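Local atomic coordinates of CBIX (Paracoccus pantotrophus, PDB entry 4CCS), a protein that probably catalyses the terminal step of siroheme biosynthesis, the insertion of ferrous iron into sirohydrochlorin, as a chelatase of the CbiX family. Residues P61-A65 / L180-Q184; F92-L98 / M218-S222; S136-R140 / C155-E160; L171-C177 / G200-L204. All coordinates share one frame; numbering follows the deposited sequence. Where two conformers were deposited one is given.

Interaction 1: P61-A65 / L180-Q184; sequences PLFMA and LFATQ
Met64 reaches from the loop 61-65 to the backbone of 180-184. Its CB heads for the other loop, and bends beyond CG at chi2 (-41°) and chi3 (-66°) fold the thioether back, bringing both SD and CE against the loop 180-184. SD sits at Ala182, 3.8 Å from its N and nearly as close to its CB. The terminal CE goes further, to 3.5 Å from Leu180 O, and packs on Leu180 CG at 3.8 Å. Beside this, Ala182 CB presses against Leu62 O at 3.4 Å, where an inverse gamma turn centred on Leu62 bends the chain. Leu62 CD1 meets the methyl CG2 of Thr183 at 3.9 Å, the two side chains slanting past each other. Thr183 thus offers its methyl to the contact, while its OG1 bonds Glu186 and N-caps helix 184-189. No hydrogen bond crosses between the two loops; sulfur, methyls and carbonyl oxygens do the joining. Each loop leads from the C-terminal end of a parallel strand, 57-61 or 175-179, into a helix, so the contact lies where the two alpha/beta domains of the chelatase fold face each other.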
loop_
_atom_site.group_PDB
_atom_site.type_symbol
_atom_site.label_atom_id
_atom_site.label_comp_id
_atom_site.label_asym_id
_atom_site.label_seq_id
_atom_site.Cartn_x
_atom_site.Cartn_y
_atom_site.Cartn_z
ATOM N N PRO A 61 6.824 7.884 1.415
ATOM C CA PRO A 61 5.975 7.668 0.238
ATOM C C PRO A 61 5.068 6.440 0.372
ATOM O O PRO A 61 5.545 5.334 0.644
ATOM C CB PRO A 61 6.977 7.533 -0.912
ATOM C CG PRO A 61 8.281 7.114 -0.273
ATOM C CD PRO A 61 8.184 7.327 1.220
ATOM N N LEU A 62 3.755 6.626 0.143
ATOM C CA LEU A 62 2.795 5.509 0.154
ATOM C C LEU A 62 2.832 4.767 -1.200
ATOM O O LEU A 62 1.800 4.586 -1.848
ATOM C CB LEU A 62 1.369 6.011 0.463
ATOM C CG LEU A 62 1.085 6.526 1.877
ATOM C CD1 LEU A 62 -0.346 7.065 1.972
ATOM C CD2 LEU A 62 1.271 5.423 2.925
ATOM N N PHE A 63 4.032 4.394 -1.653
ATOM C CA PHE A 63 4.216 3.708 -2.937
ATOM C C PHE A 63 4.447 2.218 -2.685
ATOM O O PHE A 63 4.869 1.857 -1.586
ATOM C CB PHE A 63 5.366 4.337 -3.744
ATOM C CG PHE A 63 5.334 5.844 -3.955
ATOM C CD1 PHE A 63 4.159 6.573 -3.763
ATOM C CD2 PHE A 63 6.464 6.524 -4.409
ATOM C CE1 PHE A 63 4.130 7.960 -3.970
ATOM C CE2 PHE A 63 6.435 7.910 -4.608
ATOM C CZ PHE A 63 5.269 8.618 -4.392
ATOM N N MET A 64 4.152 1.355 -3.683
ATOM C CA MET A 64 4.293 -0.103 -3.531
ATOM C C MET A 64 5.714 -0.634 -3.749
ATOM O O MET A 64 6.019 -1.753 -3.327
ATOM C CB MET A 64 3.292 -0.861 -4.432
ATOM C CG MET A 64 1.819 -0.540 -4.152
ATOM S SD MET A 64 1.316 -0.390 -2.411
ATOM C CE MET A 64 1.549 -2.067 -1.814
ATOM N N ALA A 65 6.563 0.132 -4.437
ATOM C CA ALA A 65 7.959 -0.255 -4.702
ATOM C C ALA A 65 8.805 0.972 -5.007
ATOM O O ALA A 65 8.272 2.075 -5.148
ATOM C CB ALA A 65 8.030 -1.242 -5.874
ATOM N N LEU A 180 -3.498 -5.515 -2.124
ATOM C CA LEU A 180 -2.249 -4.925 -1.700
ATOM C C LEU A 180 -2.134 -3.522 -2.290
ATOM O O LEU A 180 -1.414 -3.302 -3.260
ATOM C CB LEU A 180 -1.088 -5.871 -2.077
ATOM C CG LEU A 180 0.235 -5.633 -1.369
ATOM C CD1 LEU A 180 0.175 -6.162 0.059
ATOM C CD2 LEU A 180 1.373 -6.309 -2.147
ATOM N N PHE A 181 -2.923 -2.578 -1.710
ATOM C CA PHE A 181 -2.995 -1.169 -2.109
ATOM C C PHE A 181 -2.768 -0.283 -0.872
ATOM O O PHE A 181 -3.324 -0.556 0.197
ATOM C CB PHE A 181 -4.365 -0.855 -2.741
ATOM C CG PHE A 181 -4.575 -1.466 -4.112
ATOM C CD1 PHE A 181 -4.942 -2.803 -4.249
ATOM C CD2 PHE A 181 -4.369 -0.714 -5.263
ATOM C CE1 PHE A 181 -5.101 -3.379 -5.518
ATOM C CE2 PHE A 181 -4.565 -1.279 -6.534
ATOM C CZ PHE A 181 -4.927 -2.604 -6.651
ATOM N N ALA A 182 -1.987 0.790 -1.044
ATOM C CA ALA A 182 -1.652 1.722 0.032
ATOM C C ALA A 182 -2.763 2.729 0.326
ATOM O O ALA A 182 -2.833 3.223 1.450
ATOM C CB ALA A 182 -0.362 2.453 -0.301
ATOM N N THR A 183 -3.608 3.069 -0.680
ATOM C CA THR A 183 -4.700 4.040 -0.487
ATOM C C THR A 183 -5.990 3.548 -1.082
ATOM O O THR A 183 -5.966 2.762 -2.038
ATOM C CB THR A 183 -4.370 5.428 -1.100
ATOM O OG1 THR A 183 -4.416 5.369 -2.534
ATOM C CG2 THR A 183 -3.039 6.010 -0.613
ATOM N N GLN A 184 -7.118 4.038 -0.542
ATOM C CA GLN A 184 -8.442 3.706 -1.066
ATOM C C GLN A 184 -8.606 4.254 -2.495
ATOM O O GLN A 184 -9.146 3.543 -3.338
ATOM C CB GLN A 184 -9.578 4.200 -0.133
ATOM C CG GLN A 184 -10.999 3.789 -0.601
ATOM C CD GLN A 184 -11.277 2.301 -0.431
ATOM O OE1 GLN A 184 -10.895 1.465 -1.254
ATOM N NE2 GLN A 184 -11.957 1.924 0.643
#

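Interaction 2: F92-L98 / M218-S222; sequences FGSDPGL and MIAES
Met218 and Asp95 come at each other from opposite directions, the thioether from helix 215-226 and the carboxylate from the loop ahead of helix 98-113. Met218 runs straight out from its helix as far as SD, its CG passing 3.2 Å from Asp95 OD1. A turn at chi3 (85°) then swings CE aside, toward Phe92. The methionine chain and the phenylalanine cross at about a right angle, and CE rests obliquely against the ring, 3.5 Å from CE1. SD, left at the bend, lies 3.6 Å from Leu98 N. Gly97 stands opposite Met218 CG, and a side chain there would be tightly placed.

The carboxylate of Asp95 divides its work between its two oxygens. OD2 accepts a hydrogen bond from Ser222 OG at 2.6 Å, the hydroxyl approaching from 42° out of the carboxylate plane, and also bonds the hydroxyl of Tyr60. OD1 turns its anti lone pair to Gly97 N, 3.1 Å away, in a nearly straight bond (165°). It also accepts from a water, 2.7 Å off, which also donates to Met218 O. With so many donors gathered round it, the group is held firmly and is likely to stay charged.

The Asp95 to Gly97 bond makes an Asx turn, with Pro96 in its middle, over a type I turn that closes on Leu98. It caps the start of helix 98-113, and the same aspartate ties that start to the C-terminal helix, which packs back on strand 57-61 of the first domain.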
loop_
_atom_site.group_PDB
_atom_site.type_symbol
_atom_site.label_atom_id
_atom_site.label_comp_id
_atom_site.label_asym_id
_atom_site.label_seq_id
_atom_site.Cartn_x
_atom_site.Cartn_y
_atom_site.Cartn_z
ATOM N N PHE A 92 5.987 2.464 1.539
ATOM C CA PHE A 92 4.991 1.622 2.210
ATOM C C PHE A 92 5.138 0.140 1.804
ATOM O O PHE A 92 5.114 -0.736 2.671
ATOM C CB PHE A 92 3.560 2.127 1.859
ATOM C CG PHE A 92 2.419 1.278 2.385
ATOM C CD1 PHE A 92 1.899 1.490 3.652
ATOM C CD2 PHE A 92 1.875 0.256 1.612
ATOM C CE1 PHE A 92 0.842 0.698 4.137
ATOM C CE2 PHE A 92 0.841 -0.547 2.108
ATOM C CZ PHE A 92 0.333 -0.320 3.367
ATOM N N GLY A 93 5.296 -0.134 0.493
ATOM C CA GLY A 93 5.402 -1.511 -0.014
ATOM C C GLY A 93 6.623 -2.282 0.520
ATOM O O GLY A 93 6.548 -3.505 0.655
ATOM N N SER A 94 7.721 -1.567 0.828
ATOM C CA SER A 94 8.951 -2.183 1.342
ATOM C C SER A 94 9.060 -2.075 2.862
ATOM O O SER A 94 10.093 -2.426 3.437
ATOM C CB SER A 94 10.175 -1.571 0.665
ATOM O OG SER A 94 10.353 -0.226 1.075
ATOM N N ASP A 95 7.994 -1.600 3.529
ATOM C CA ASP A 95 8.005 -1.458 4.978
ATOM C C ASP A 95 8.231 -2.816 5.672
ATOM O O ASP A 95 7.564 -3.786 5.312
ATOM C CB ASP A 95 6.721 -0.793 5.480
ATOM C CG ASP A 95 6.885 -0.218 6.868
ATOM O OD1 ASP A 95 7.042 -1.011 7.816
ATOM O OD2 ASP A 95 6.837 1.039 7.005
ATOM N N PRO A 96 9.198 -2.902 6.631
ATOM C CA PRO A 96 9.470 -4.183 7.307
ATOM C C PRO A 96 8.247 -4.814 7.964
ATOM O O PRO A 96 8.183 -6.028 8.045
ATOM C CB PRO A 96 10.561 -3.837 8.344
ATOM C CG PRO A 96 10.812 -2.352 8.214
ATOM C CD PRO A 96 10.288 -1.932 6.879
ATOM N N GLY A 97 7.269 -4.000 8.407
ATOM C CA GLY A 97 6.069 -4.507 9.078
ATOM C C GLY A 97 4.937 -4.955 8.158
ATOM O O GLY A 97 3.952 -5.495 8.656
ATOM N N LEU A 98 5.055 -4.743 6.835
ATOM C CA LEU A 98 3.959 -5.084 5.921
ATOM C C LEU A 98 3.643 -6.608 5.842
ATOM O O LEU A 98 2.460 -6.937 5.921
ATOM C CB LEU A 98 4.152 -4.475 4.515
ATOM C CG LEU A 98 2.950 -4.596 3.521
ATOM C CD1 LEU A 98 1.666 -4.028 4.114
ATOM C CD2 LEU A 98 3.264 -3.918 2.190
ATOM N N MET A 218 2.827 1.243 12.062
ATOM C CA MET A 218 3.843 0.769 11.131
ATOM C C MET A 218 4.615 1.958 10.531
ATOM O O MET A 218 5.846 1.954 10.532
ATOM C CB MET A 218 3.186 -0.115 10.040
ATOM C CG MET A 218 4.169 -0.731 9.090
ATOM S SD MET A 218 3.410 -1.622 7.699
ATOM C CE MET A 218 3.164 -0.261 6.576
ATOM N N ILE A 219 3.894 2.991 10.046
ATOM C CA ILE A 219 4.519 4.193 9.467
ATOM C C ILE A 219 5.342 4.926 10.549
ATOM O O ILE A 219 6.477 5.322 10.290
ATOM C CB ILE A 219 3.461 5.115 8.797
ATOM C CG1 ILE A 219 2.693 4.358 7.673
ATOM C CG2 ILE A 219 4.111 6.411 8.269
ATOM C CD1 ILE A 219 1.563 5.202 6.939
ATOM N N ALA A 220 4.761 5.091 11.747
ATOM C CA ALA A 220 5.437 5.737 12.877
ATOM C C ALA A 220 6.803 5.073 13.184
ATOM O O ALA A 220 7.800 5.777 13.372
ATOM C CB ALA A 220 4.545 5.690 14.109
ATOM N N GLU A 221 6.849 3.718 13.181
ATOM C CA GLU A 221 8.094 2.987 13.471
ATOM C C GLU A 221 9.132 3.210 12.403
ATOM O O GLU A 221 10.303 3.357 12.737
ATOM C CB GLU A 221 7.861 1.482 13.756
ATOM C CG GLU A 221 6.980 1.213 14.973
ATOM C CD GLU A 221 7.415 1.783 16.317
ATOM O OE1 GLU A 221 8.628 2.005 16.513
ATOM O OE2 GLU A 221 6.540 1.982 17.188
ATOM N N SER A 222 8.704 3.330 11.129
ATOM C CA SER A 222 9.600 3.618 10.018
ATOM C C SER A 222 10.155 5.053 10.070
ATOM O O SER A 222 11.310 5.258 9.712
ATOM C CB SER A 222 8.924 3.314 8.684
ATOM O OG SER A 222 8.778 1.907 8.585
HETATM O O HOH W 1 7.323 -0.318 10.403
#

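Interaction 3: S136-R140 / C155-E160; sequences SEAAR and CGFIEE
Phe157 lies beneath Ser136, whose CB sits over one face of the ring in a CH-pi contact, 4.0 Å from the centroid. This is the helix-to-strand packing of a beta-alpha-beta crossover: helix 134-146 runs back across strand 152-157, their local axes 9.2 Å apart and nearly antiparallel at 152°. Ala139 CB meets the ring at its edge, 3.6 Å from CE1, and Arg140 NH1 comes obliquely to CE2. Past the strand, Glu160 has CG tucked between its own backbone N and carbonyl carbon (chi1 65°), and from there its chain extends to the helix. Its OE1 accepts from Ser136 OG at 3.1 Å, the hydroxyl lying 37° out of the carboxylate plane, while OE2 bonds Ser129 N. One water joins OE2 to Ser136 N, and a second joins OE1 to Arg140 NH1; the arginine also reaches OE1 weakly through Ser136 OG. The guanidinium forms its salt bridge within the helix, NH2 lying 2.8 Å from Glu137 OE2. Replacing Glu160 by alanine would probably leave Ser129 N without this acceptor, Ser136 OG with at most weak bonds, and both waters poorly held. At the far end of the packing, Cys155 SG stands 3.3 Å from Ala139 O.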
loop_
_atom_site.group_PDB
_atom_site.type_symbol
_atom_site.label_atom_id
_atom_site.label_comp_id
_atom_site.label_asym_id
_atom_site.label_seq_id
_atom_site.Cartn_x
_atom_site.Cartn_y
_atom_site.Cartn_z
ATOM N N SER A 136 5.598 -6.388 -8.887
ATOM C CA SER A 136 5.193 -7.800 -8.891
ATOM C C SER A 136 6.143 -8.682 -8.091
ATOM O O SER A 136 5.685 -9.634 -7.464
ATOM C CB SER A 136 4.985 -8.333 -10.303
ATOM O OG SER A 136 6.190 -8.350 -11.049
ATOM N N GLU A 137 7.453 -8.360 -8.080
ATOM C CA GLU A 137 8.400 -9.134 -7.253
ATOM C C GLU A 137 8.044 -8.931 -5.771
ATOM O O GLU A 137 8.024 -9.900 -5.014
ATOM C CB GLU A 137 9.868 -8.732 -7.511
ATOM C CG GLU A 137 10.415 -9.186 -8.855
ATOM C CD GLU A 137 10.620 -10.679 -9.026
ATOM O OE1 GLU A 137 11.666 -11.193 -8.566
ATOM O OE2 GLU A 137 9.752 -11.330 -9.653
ATOM N N ALA A 138 7.693 -7.684 -5.388
ATOM C CA ALA A 138 7.292 -7.360 -4.015
ATOM C C ALA A 138 5.995 -8.080 -3.607
ATOM O O ALA A 138 5.911 -8.561 -2.478
ATOM C CB ALA A 138 7.153 -5.854 -3.845
ATOM N N ALA A 139 4.989 -8.169 -4.520
ATOM C CA ALA A 139 3.740 -8.873 -4.211
ATOM C C ALA A 139 3.982 -10.369 -4.099
ATOM O O ALA A 139 3.393 -11.010 -3.227
ATOM C CB ALA A 139 2.671 -8.568 -5.258
ATOM N N ARG A 140 4.883 -10.934 -4.944
ATOM C CA ARG A 140 5.208 -12.372 -4.845
ATOM C C ARG A 140 5.933 -12.677 -3.560
ATOM O O ARG A 140 5.703 -13.737 -2.983
ATOM C CB ARG A 140 5.996 -12.883 -6.057
ATOM C CG ARG A 140 5.072 -13.288 -7.212
ATOM C CD ARG A 140 5.847 -13.853 -8.398
ATOM N NE ARG A 140 6.671 -12.827 -9.032
ATOM C CZ ARG A 140 6.266 -12.033 -10.016
ATOM N NH1 ARG A 140 5.035 -12.141 -10.504
ATOM N NH2 ARG A 140 7.080 -11.110 -10.506
ATOM N N CYS A 155 -0.592 -14.584 -6.586
ATOM C CA CYS A 155 -0.813 -13.176 -6.902
ATOM C C CYS A 155 -1.648 -13.044 -8.156
ATOM O O CYS A 155 -1.611 -13.914 -9.026
ATOM C CB CYS A 155 0.514 -12.449 -7.086
ATOM S SG CYS A 155 1.549 -12.386 -5.604
ATOM N N GLY A 156 -2.315 -11.887 -8.282
ATOM C CA GLY A 156 -3.076 -11.481 -9.451
ATOM C C GLY A 156 -2.832 -9.995 -9.584
ATOM O O GLY A 156 -2.840 -9.281 -8.577
ATOM N N PHE A 157 -2.623 -9.517 -10.815
ATOM C CA PHE A 157 -2.339 -8.120 -11.064
ATOM C C PHE A 157 -3.324 -7.445 -12.023
ATOM O O PHE A 157 -4.080 -8.111 -12.749
ATOM C CB PHE A 157 -0.890 -7.944 -11.567
ATOM C CG PHE A 157 0.135 -8.548 -10.634
ATOM C CD1 PHE A 157 0.577 -7.851 -9.514
ATOM C CD2 PHE A 157 0.627 -9.828 -10.852
ATOM C CE1 PHE A 157 1.511 -8.414 -8.645
ATOM C CE2 PHE A 157 1.566 -10.391 -9.978
ATOM C CZ PHE A 157 1.993 -9.685 -8.874
ATOM N N ILE A 158 -3.303 -6.111 -12.020
ATOM C CA ILE A 158 -4.154 -5.324 -12.922
ATOM C C ILE A 158 -3.358 -4.988 -14.201
ATOM O O ILE A 158 -3.905 -5.093 -15.298
ATOM C CB ILE A 158 -4.707 -4.064 -12.185
ATOM C CG1 ILE A 158 -5.829 -4.460 -11.200
ATOM C CG2 ILE A 158 -5.245 -2.998 -13.173
ATOM C CD1 ILE A 158 -5.439 -4.590 -9.820
ATOM N N GLU A 159 -2.073 -4.610 -14.056
ATOM C CA GLU A 159 -1.219 -4.174 -15.167
ATOM C C GLU A 159 -0.415 -5.251 -15.879
ATOM O O GLU A 159 0.108 -4.990 -16.966
ATOM C CB GLU A 159 -0.254 -3.075 -14.697
ATOM C CG GLU A 159 -0.928 -1.757 -14.396
ATOM C CD GLU A 159 -1.534 -1.051 -15.592
ATOM O OE1 GLU A 159 -0.808 -0.824 -16.588
ATOM O OE2 GLU A 159 -2.743 -0.736 -15.532
ATOM N N GLU A 160 -0.287 -6.436 -15.290
ATOM C CA GLU A 160 0.561 -7.462 -15.872
ATOM C C GLU A 160 0.062 -8.848 -15.577
ATOM O O GLU A 160 -0.796 -9.029 -14.702
ATOM C CB GLU A 160 2.004 -7.282 -15.355
ATOM C CG GLU A 160 2.137 -7.504 -13.857
ATOM C CD GLU A 160 3.489 -7.151 -13.282
ATOM O OE1 GLU A 160 4.469 -7.879 -13.560
ATOM O OE2 GLU A 160 3.557 -6.168 -12.512
HETATM O O HOH W 2 6.058 -5.540 -11.513
HETATM O O HOH W 3 4.194 -10.663 -12.786
#

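Interaction 4: L171-C177 / G200-L204; sequences LPERAIC and GFQGL
Phe201 pushes the outer atoms of its ring among Leu171, Ala175 and Cys177. Its CE1 touches Ala175 CB at 3.8 Å and meets Leu171 CD1, which arrives at the ring's edge; CE2 packs on Cys177 CB at 3.9 Å. With CG anti to the backbone N (chi1 -173°), the ring folds in under its own chain, and Gly203 N sits over the centre of one face. An alanine in place of Phe201 would probably leave a gap between Leu171, Ala175 and Cys177 and deprive the Gly203 peptide of its floor. Next to the ring, the chain joins a parallel beta sheet: Leu204 N bonds Ala175 O at 2.9 Å, and Leu204 O accepts from Cys177 N at 2.8 Å, almost straight (174°). This pairing adds 204-205 beside 175-179 as the last strand of the second domain's sheet. Gly203, lacking a side chain, brings CA to 3.2 Å from Ala175 O. Further out, the amide of Gln202 and the carboxylate of Glu173 lie in nearly parallel planes, with Glu173 CG 3.5 Å from Gln202 OE1. Waters bridge the two segments at this polar edge: one runs from Glu173 O to Gln202 O, and another joins Leu171 O to Gln202 NE2, 3.0 Å from the amide nitrogen.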
loop_
_atom_site.group_PDB
_atom_site.type_symbol
_atom_site.label_atom_id
_atom_site.label_comp_id
_atom_site.label_asym_id
_atom_site.label_seq_id
_atom_site.Cartn_x
_atom_site.Cartn_y
_atom_site.Cartn_z
ATOM N N LEU A 171 -10.842 -21.042 -8.070
ATOM C CA LEU A 171 -10.390 -21.156 -6.684
ATOM C C LEU A 171 -11.573 -21.684 -5.866
ATOM O O LEU A 171 -12.712 -21.522 -6.314
ATOM C CB LEU A 171 -9.889 -19.805 -6.118
ATOM C CG LEU A 171 -8.636 -19.194 -6.775
ATOM C CD1 LEU A 171 -8.243 -17.887 -6.091
ATOM C CD2 LEU A 171 -7.456 -20.146 -6.723
ATOM N N PRO A 172 -11.335 -22.315 -4.686
ATOM C CA PRO A 172 -12.463 -22.820 -3.892
ATOM C C PRO A 172 -13.215 -21.705 -3.158
ATOM O O PRO A 172 -12.807 -20.540 -3.190
ATOM C CB PRO A 172 -11.793 -23.785 -2.904
ATOM C CG PRO A 172 -10.394 -23.326 -2.814
ATOM C CD PRO A 172 -10.055 -22.856 -4.187
ATOM N N GLU A 173 -14.311 -22.071 -2.485
ATOM C CA GLU A 173 -15.114 -21.154 -1.682
ATOM C C GLU A 173 -14.286 -20.612 -0.501
ATOM O O GLU A 173 -14.420 -19.439 -0.145
ATOM C CB GLU A 173 -16.334 -21.893 -1.139
ATOM C CG GLU A 173 -17.637 -21.448 -1.766
ATOM C CD GLU A 173 -18.827 -21.868 -0.932
ATOM O OE1 GLU A 173 -19.168 -23.073 -0.954
ATOM O OE2 GLU A 173 -19.368 -21.010 -0.196
ATOM N N ARG A 174 -13.430 -21.475 0.097
ATOM C CA ARG A 174 -12.564 -21.102 1.222
ATOM C C ARG A 174 -11.306 -20.490 0.671
ATOM O O ARG A 174 -10.278 -21.154 0.481
ATOM C CB ARG A 174 -12.275 -22.298 2.152
ATOM C CG ARG A 174 -13.438 -22.634 3.054
ATOM C CD ARG A 174 -13.143 -23.854 3.890
ATOM N NE ARG A 174 -14.247 -24.138 4.805
ATOM C CZ ARG A 174 -14.130 -24.847 5.920
ATOM N NH1 ARG A 174 -12.957 -25.370 6.263
ATOM N NH2 ARG A 174 -15.183 -25.042 6.702
ATOM N N ALA A 175 -11.435 -19.215 0.318
ATOM C CA ALA A 175 -10.381 -18.401 -0.262
ATOM C C ALA A 175 -10.529 -16.976 0.226
ATOM O O ALA A 175 -11.646 -16.511 0.475
ATOM C CB ALA A 175 -10.455 -18.448 -1.788
ATOM N N ILE A 176 -9.396 -16.288 0.405
ATOM C CA ILE A 176 -9.375 -14.903 0.870
ATOM C C ILE A 176 -8.500 -14.111 -0.085
ATOM O O ILE A 176 -7.351 -14.494 -0.338
ATOM C CB ILE A 176 -8.842 -14.764 2.333
ATOM C CG1 ILE A 176 -9.745 -15.458 3.370
ATOM C CG2 ILE A 176 -8.610 -13.299 2.718
ATOM C CD1 ILE A 176 -9.085 -15.751 4.709
ATOM N N CYS A 177 -9.038 -12.985 -0.572
ATOM C CA CYS A 177 -8.303 -12.042 -1.395
ATOM C C CYS A 177 -7.985 -10.770 -0.580
ATOM O O CYS A 177 -8.889 -10.095 -0.069
ATOM C CB CYS A 177 -9.069 -11.706 -2.674
ATOM S SG CYS A 177 -8.244 -10.467 -3.703
ATOM N N GLY A 200 -15.306 -15.121 -11.343
ATOM C CA GLY A 200 -16.249 -15.994 -10.649
ATOM C C GLY A 200 -15.714 -16.283 -9.246
ATOM O O GLY A 200 -15.957 -17.368 -8.708
ATOM N N PHE A 201 -14.955 -15.327 -8.662
ATOM C CA PHE A 201 -14.372 -15.487 -7.330
ATOM C C PHE A 201 -15.475 -15.644 -6.271
ATOM O O PHE A 201 -16.377 -14.813 -6.197
ATOM C CB PHE A 201 -13.419 -14.331 -6.996
ATOM C CG PHE A 201 -12.659 -14.510 -5.700
ATOM C CD1 PHE A 201 -11.699 -15.512 -5.568
ATOM C CD2 PHE A 201 -12.908 -13.682 -4.609
ATOM C CE1 PHE A 201 -11.007 -15.687 -4.361
ATOM C CE2 PHE A 201 -12.201 -13.846 -3.408
ATOM C CZ PHE A 201 -11.263 -14.850 -3.292
ATOM N N GLN A 202 -15.418 -16.730 -5.500
ATOM C CA GLN A 202 -16.428 -17.070 -4.485
ATOM C C GLN A 202 -15.987 -16.764 -3.061
ATOM O O GLN A 202 -16.795 -16.899 -2.135
ATOM C CB GLN A 202 -16.752 -18.577 -4.546
ATOM C CG GLN A 202 -17.163 -19.111 -5.908
ATOM C CD GLN A 202 -17.235 -20.624 -5.897
ATOM O OE1 GLN A 202 -18.088 -21.214 -5.226
ATOM N NE2 GLN A 202 -16.344 -21.299 -6.627
ATOM N N GLY A 203 -14.712 -16.415 -2.866
ATOM C CA GLY A 203 -14.186 -16.202 -1.518
ATOM C C GLY A 203 -14.437 -14.812 -0.950
ATOM O O GLY A 203 -15.219 -14.019 -1.492
ATOM N N LEU A 204 -13.763 -14.533 0.165
ATOM C CA LEU A 204 -13.864 -13.286 0.894
ATOM C C LEU A 204 -12.887 -12.267 0.336
ATOM O O LEU A 204 -11.726 -12.597 0.105
ATOM C CB LEU A 204 -13.557 -13.562 2.380
ATOM C CG LEU A 204 -13.615 -12.374 3.340
ATOM C CD1 LEU A 204 -15.046 -11.824 3.458
ATOM C CD2 LEU A 204 -13.129 -12.800 4.725
HETATM O O HOH W 4 -14.162 -21.469 -8.637
HETATM O O HOH W 5 -13.310 -18.573 -5.430
HETATM O O HOH W 6 -19.431 -23.144 -3.923
HETATM O O HOH W 7 -16.697 -18.180 0.658
#

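In the fold
Interaction 1 is buried at the middle of the molecule and wholly without hydrogen bonds across it, whereas interaction 4, about 24 Å away between centres, lies toward the periphery and relies on sheet bonds and bridging waters. Interaction 2 is partly buried and mixes a thioether with a tightly bonded carboxylate. It adjoins interaction 1 directly: Phe63 O and Gly93 N are probably hydrogen-bonded, and Phe92 packs on Ala182. Interaction 3 also touches interaction 1, through Phe181 on Ile158 and Leu180 on Ala139. Interactions 3 and 4 serve the same second-domain sheet at its two outermost strands, one by covering it with a helix and the other by strand pairing.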